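Local coordinates for major allergen Alt a 1 (Alternaria alternata, PDB 3V0R), which may bind thaumatin-like proteins of the host plant and inhibit their beta-glucanase activity, at residues W16-F21 and S80-K85; Q86-S89 and T93-A96. All blocks are in the same frame, centred on the assembly; numbering follows the deposited sequence.

Contact 1 of 2, residues W16-F21 and S80-K85; sequences WKISEF and SGLLLK. With SO4 (sulfate ion), chain B.
The end of one isoleucine branch carries the close packing here: I18 CD1 lies 4.2 Å from L82 CD2 and 4.3 Å from L84 CD1, so a single methyl meets one methyl from each leucine. With chi1 of -49° and chi2 of -71° the I18 chain runs outward from CB, and its last bond carries CD1 on toward L84. No hydrogen bond links the two segments, whose nearest CA atoms, those of I18 and L82, are 9.9 Å apart. Such a gap is too wide for sheet pairing and suits three branched aliphatic chains filling it from both walls. These are strands facing each other across the inside of the beta-barrel, each bonded through its backbone to its own neighbours: I18 to A122 of strand 114-128, L84 to A96 of strand 93-106. F36 is a further apolar residue packed on L82. W16 extends the apolar layer more loosely, reaching M71, which L84 also touches. The other side of strand 16-21 is polar, and K17 on it is partly exposed. K17 leaves the strand with CG anti to the backbone N (chi1 -179°), then bends at chi3, which carries the ammonium to a sulfate probably taken from the crystallisation liquor. K17 NZ donates to sulfate O1 over 3.1 Å and more weakly to sulfate O2. A long, flexible, charged chain fits this place at the subunit boundary, where N109 of the second subunit bonds both K17 NZ and the sulfate.

Contact 2 of 2, residues Q86-S89 and T93-A96; sequences QKVS and TYVA. With 8AC (8-aminooctanoic acid), chain L; 0FU (2,5,6-triaminopyrimidin-4-ol), chain J.
T93 begins the second strand opposite K87, a non-hydrogen-bonded antiparallel pair, with T93 OG1 3.7 Å from K87 CG. The threonine hydroxyl sits beside its own backbone N (chi1 -69°) and shares a water with S89, to whose O the water donates over 2.7 Å. At Y94 the pairing switches to the hydrogen-bonded type: Q86 N reaches Y94 O at 2.9 Å with a nearly straight 168° N-H...O angle, and Y94 N returns the bond to Q86 O at 2.8 Å. This is the turn end of the beta hairpin of strands 81-87 and 93-106, with a classic bulge where V88 and S89 both face I92. The Y94 and Q86 side chains run side by side, their ring and amide planes 70° apart, and Q86 OE1 approaches the ring edge in plane, 3.3 Å from Y94 CD2. V88 CG2 packs obliquely on Y94 CE2 at 3.6 Å. Glutamine suits this place because its amide can offer both an N-H and an oxygen: Q86 NE2 donates to OAC of 8-aminooctanoic acid at 3.0 Å, while Q86 OE1 stands close to the other acid oxygen. The tyrosine hydroxyl adds a polar end for the triaminopyrimidinol amine NAB, at a distance too short to be trusted in detail. V95 packs on L83 and L129. A96, small enough for a buried site, packs on I124 and L126.

In the fold
Strand 15-25 opens the barrel, and the chain then runs through strands 33-40, 47-53, 63-64 and 72-76 before strand 81-87 closes the long loop of contact 1. Contact 2 follows in series, neither nested in the first nor crossing it: the same strand 81-87 runs on, and only three residues separate its segments before strand 93-106 returns as a hairpin partner. The two contacts, about 15 Å apart between centres, join directly where L84 N lies 2.9 Å from A96 O, a probable hydrogen bond. Around the sheet, strands 93-106 and 114-128 lie between 81-87 and 15-25, so contact 1 spans the interior while contact 2 links adjacent strands.

Contact 1 of 2, residues W16-F21 and S80-K85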
loop_
_atom_site.group_PDB
_atom_site.type_symbol
_atom_site.label_atom_id
_atom_site.label_comp_id
_atom_site.label_asym_id
_atom_site.label_seq_id
_atom_site.Cartn_x
_atom_site.Cartn_y
_atom_site.Cartn_z
ATOM N N TRP A 16 -3.699 -12.303 20.942
ATOM C CA TRP A 16 -4.249 -11.455 19.893
ATOM C C TRP A 16 -5.496 -12.045 19.334
ATOM O O TRP A 16 -5.632 -13.288 19.321
ATOM C CB TRP A 16 -3.244 -11.232 18.787
ATOM C CG TRP A 16 -2.003 -10.484 19.149
ATOM C CD1 TRP A 16 -1.739 -9.759 20.281
ATOM C CD2 TRP A 16 -0.779 -10.360 18.338
ATOM N NE1 TRP A 16 -0.489 -9.206 20.216
ATOM C CE2 TRP A 16 0.113 -9.550 19.056
ATOM C CE3 TRP A 16 -0.386 -10.876 17.118
ATOM C CZ2 TRP A 16 1.377 -9.234 18.576
ATOM C CZ3 TRP A 16 0.855 -10.539 16.631
ATOM C CH2 TRP A 16 1.743 -9.776 17.379
ATOM N N LYS A 17 -6.402 -11.204 18.810
ATOM C CA LYS A 17 -7.666 -11.668 18.232
ATOM C C LYS A 17 -7.511 -11.663 16.740
ATOM O O LYS A 17 -6.971 -10.684 16.186
ATOM C CB LYS A 17 -8.746 -10.661 18.605
ATOM C CG LYS A 17 -10.126 -11.030 18.083
ATOM C CD LYS A 17 -11.160 -10.012 18.591
ATOM C CE LYS A 17 -11.274 -8.876 17.586
ATOM N NZ LYS A 17 -12.390 -7.921 17.926
ATOM N N ILE A 18 -7.978 -12.733 16.086
ATOM C CA ILE A 18 -7.949 -12.882 14.659
ATOM C C ILE A 18 -9.415 -12.831 14.221
ATOM O O ILE A 18 -10.299 -13.477 14.782
ATOM C CB ILE A 18 -7.320 -14.199 14.161
ATOM C CG1 ILE A 18 -5.981 -14.439 14.841
ATOM C CG2 ILE A 18 -7.261 -14.195 12.611
ATOM C CD1 ILE A 18 -4.840 -13.515 14.422
ATOM N N SER A 19 -9.688 -12.013 13.238
ATOM C CA SER A 19 -11.057 -11.819 12.753
ATOM C C SER A 19 -11.058 -11.441 11.256
ATOM O O SER A 19 -10.010 -11.142 10.640
ATOM C CB SER A 19 -11.795 -10.704 13.534
ATOM O OG SER A 19 -11.099 -9.484 13.384
ATOM N N GLU A 20 -12.262 -11.449 10.693
ATOM C CA GLU A 20 -12.461 -11.096 9.249
ATOM C C GLU A 20 -11.539 -11.841 8.269
ATOM O O GLU A 20 -10.962 -11.319 7.303
ATOM C CB GLU A 20 -12.510 -9.559 9.066
ATOM C CG GLU A 20 -13.192 -8.670 10.157
ATOM C CD GLU A 20 -14.531 -9.136 10.892
ATOM O OE1 GLU A 20 -14.514 -8.810 12.074
ATOM O OE2 GLU A 20 -15.612 -9.701 10.397
ATOM N N PHE A 21 -11.419 -13.137 8.495
ATOM C CA PHE A 21 -10.733 -13.982 7.543
ATOM C C PHE A 21 -11.435 -13.884 6.204
ATOM O O PHE A 21 -12.659 -13.869 6.134
ATOM C CB PHE A 21 -10.798 -15.470 7.984
ATOM C CG PHE A 21 -10.192 -16.421 6.997
ATOM C CD1 PHE A 21 -8.859 -16.511 6.860
ATOM C CD2 PHE A 21 -10.983 -17.144 6.164
ATOM C CE1 PHE A 21 -8.286 -17.420 5.976
ATOM C CE2 PHE A 21 -10.459 -18.038 5.233
ATOM C CZ PHE A 21 -9.089 -18.161 5.131
ATOM N N SER A 80 -7.524 -25.315 7.783
ATOM C CA SER A 80 -7.691 -23.895 8.066
ATOM C C SER A 80 -6.800 -23.464 9.192
ATOM O O SER A 80 -7.219 -22.709 10.072
ATOM C CB SER A 80 -9.158 -23.586 8.401
ATOM O OG SER A 80 -9.945 -23.800 7.239
ATOM N N GLY A 81 -5.546 -23.886 9.167
ATOM C CA GLY A 81 -4.663 -23.614 10.249
ATOM C C GLY A 81 -3.700 -22.495 9.968
ATOM O O GLY A 81 -3.043 -22.491 8.952
ATOM N N LEU A 82 -3.679 -21.530 10.834
ATOM C CA LEU A 82 -2.795 -20.394 10.751
ATOM C C LEU A 82 -1.593 -20.544 11.672
ATOM O O LEU A 82 -1.750 -20.959 12.808
ATOM C CB LEU A 82 -3.552 -19.143 11.222
ATOM C CG LEU A 82 -2.760 -17.850 11.349
ATOM C CD1 LEU A 82 -2.320 -17.293 10.014
ATOM C CD2 LEU A 82 -3.531 -16.747 12.078
ATOM N N LEU A 83 -0.430 -20.132 11.196
ATOM C CA LEU A 83 0.785 -20.029 11.991
ATOM C C LEU A 83 1.364 -18.625 11.795
ATOM O O LEU A 83 1.451 -18.135 10.698
ATOM C CB LEU A 83 1.791 -21.058 11.472
ATOM C CG LEU A 83 3.202 -21.014 11.995
ATOM C CD1 LEU A 83 3.246 -21.242 13.471
ATOM C CD2 LEU A 83 4.139 -22.053 11.300
ATOM N N LEU A 84 1.649 -17.955 12.901
ATOM C CA LEU A 84 2.307 -16.635 12.901
ATOM C C LEU A 84 3.691 -16.752 13.485
ATOM O O LEU A 84 3.912 -17.565 14.367
ATOM C CB LEU A 84 1.497 -15.654 13.743
ATOM C CG LEU A 84 0.074 -15.338 13.324
ATOM C CD1 LEU A 84 -0.665 -14.519 14.408
ATOM C CD2 LEU A 84 0.130 -14.529 12.001
ATOM N N LYS A 85 4.614 -15.900 13.056
ATOM C CA LYS A 85 5.915 -15.833 13.597
ATOM C C LYS A 85 6.367 -14.402 13.743
ATOM O O LYS A 85 6.188 -13.596 12.827
ATOM C CB LYS A 85 6.862 -16.562 12.681
ATOM C CG LYS A 85 8.294 -16.482 13.096
ATOM C CD LYS A 85 9.234 -17.239 12.174
ATOM C CE LYS A 85 9.381 -16.559 10.829
ATOM N NZ LYS A 85 10.440 -17.212 9.979
HETATM S S SO4 B . -12.947 -4.730 15.933
HETATM O O1 SO4 B . -12.000 -5.872 15.684
HETATM O O2 SO4 B . -14.082 -5.247 16.754
HETATM O O3 SO4 B . -12.215 -3.647 16.664
HETATM O O4 SO4 B . -13.546 -4.141 14.699
#

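Contact 2 of 2, residues Q86-S89 and T93-A96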
loop_
_atom_site.group_PDB
_atom_site.type_symbol
_atom_site.label_atom_id
_atom_site.label_comp_id
_atom_site.label_asym_id
_atom_site.label_seq_id
_atom_site.Cartn_x
_atom_site.Cartn_y
_atom_site.Cartn_z
ATOM N N GLN A 86 6.957 -14.086 14.881
ATOM C CA GLN A 86 7.477 -12.753 15.182
ATOM C C GLN A 86 8.918 -12.923 15.745
ATOM O O GLN A 86 9.112 -13.466 16.850
ATOM C CB GLN A 86 6.578 -12.118 16.290
ATOM C CG GLN A 86 6.873 -10.624 16.575
ATOM C CD GLN A 86 6.213 -10.065 17.803
ATOM O OE1 GLN A 86 5.519 -10.759 18.567
ATOM N NE2 GLN A 86 6.465 -8.789 18.056
ATOM N N LYS A 87 9.899 -12.454 15.013
ATOM C CA LYS A 87 11.247 -12.489 15.510
ATOM C C LYS A 87 11.598 -11.164 16.223
ATOM O O LYS A 87 11.905 -10.131 15.562
ATOM C CB LYS A 87 12.205 -12.726 14.348
ATOM C CG LYS A 87 13.649 -12.840 14.797
ATOM C CD LYS A 87 14.572 -13.314 13.682
ATOM C CE LYS A 87 15.978 -13.542 14.209
ATOM N NZ LYS A 87 16.844 -14.121 13.140
ATOM N N VAL A 88 11.593 -11.217 17.546
ATOM C CA VAL A 88 11.750 -10.045 18.414
ATOM C C VAL A 88 13.226 -9.634 18.561
ATOM O O VAL A 88 13.550 -8.472 18.720
ATOM C CB VAL A 88 11.148 -10.396 19.820
ATOM C CG1 VAL A 88 11.417 -9.299 20.851
ATOM C CG2 VAL A 88 9.652 -10.604 19.654
ATOM N N SER A 89 14.137 -10.609 18.517
ATOM C CA SER A 89 15.563 -10.369 18.668
ATOM C C SER A 89 16.357 -11.560 18.050
ATOM O O SER A 89 15.739 -12.596 17.603
ATOM C CB SER A 89 15.966 -10.251 20.134
ATOM O OG SER A 89 15.876 -11.541 20.770
ATOM N N THR A 93 12.165 -15.611 19.252
ATOM C CA THR A 93 11.156 -15.684 18.234
ATOM C C THR A 93 9.910 -16.243 18.869
ATOM O O THR A 93 9.991 -17.225 19.622
ATOM C CB THR A 93 11.611 -16.626 17.081
ATOM O OG1 THR A 93 12.702 -16.013 16.364
ATOM C CG2 THR A 93 10.489 -16.873 16.082
ATOM N N TYR A 94 8.754 -15.643 18.587
ATOM C CA TYR A 94 7.467 -16.175 19.033
ATOM C C TYR A 94 6.779 -16.810 17.882
ATOM O O TYR A 94 6.940 -16.361 16.753
ATOM C CB TYR A 94 6.554 -15.071 19.539
ATOM C CG TYR A 94 7.050 -14.248 20.677
ATOM C CD1 TYR A 94 7.780 -14.813 21.686
ATOM C CD2 TYR A 94 6.730 -12.902 20.779
ATOM C CE1 TYR A 94 8.276 -14.028 22.736
ATOM C CE2 TYR A 94 7.207 -12.108 21.854
ATOM C CZ TYR A 94 7.953 -12.695 22.810
ATOM O OH TYR A 94 8.421 -11.961 23.884
ATOM N N VAL A 95 6.025 -17.881 18.135
ATOM C CA VAL A 95 5.124 -18.478 17.182
ATOM C C VAL A 95 3.773 -18.629 17.797
ATOM O O VAL A 95 3.631 -18.516 19.025
ATOM C CB VAL A 95 5.589 -19.820 16.586
ATOM C CG1 VAL A 95 6.887 -19.671 15.827
ATOM C CG2 VAL A 95 5.741 -20.882 17.687
ATOM N N ALA A 96 2.722 -18.770 16.971
ATOM C CA ALA A 96 1.402 -18.913 17.485
ATOM C C ALA A 96 0.536 -19.612 16.458
ATOM O O ALA A 96 0.741 -19.398 15.248
ATOM C CB ALA A 96 0.734 -17.551 17.832
HETATM N NAA 8AC L . 5.520 -5.827 30.154
HETATM O OAB 8AC L . 4.528 -10.050 20.914
HETATM O OAC 8AC L . 4.500 -8.026 20.218
HETATM C CAD 8AC L . 5.420 -5.697 28.693
HETATM C CAE 8AC L . 4.462 -6.749 28.179
HETATM C CAF 8AC L . 3.821 -6.346 26.866
HETATM C CAG 8AC L . 4.531 -7.121 25.747
HETATM C CAH 8AC L . 3.607 -7.450 24.631
HETATM C CAI 8AC L . 4.439 -7.923 23.403
HETATM C CAJ 8AC L . 3.529 -8.575 22.389
HETATM C CAK 8AC L . 4.266 -8.879 21.068
HETATM C C4 0FU J . 7.956 -6.032 24.560
HETATM N N3 0FU J . 8.293 -6.188 25.867
HETATM C C2 0FU J . 8.670 -7.392 26.379
HETATM N NAA 0FU J . 8.991 -7.477 27.679
HETATM N N1 0FU J . 8.732 -8.498 25.607
HETATM C C6 0FU J . 8.402 -8.399 24.286
HETATM N NAB 0FU J . 8.456 -9.465 23.523
HETATM C C5 0FU J . 8.001 -7.157 23.718
HETATM N NAC 0FU J . 7.671 -7.011 22.409
HETATM O O4 0FU J . 7.561 -4.827 24.016
HETATM O O HOH W 1 15.151 -15.259 17.268
#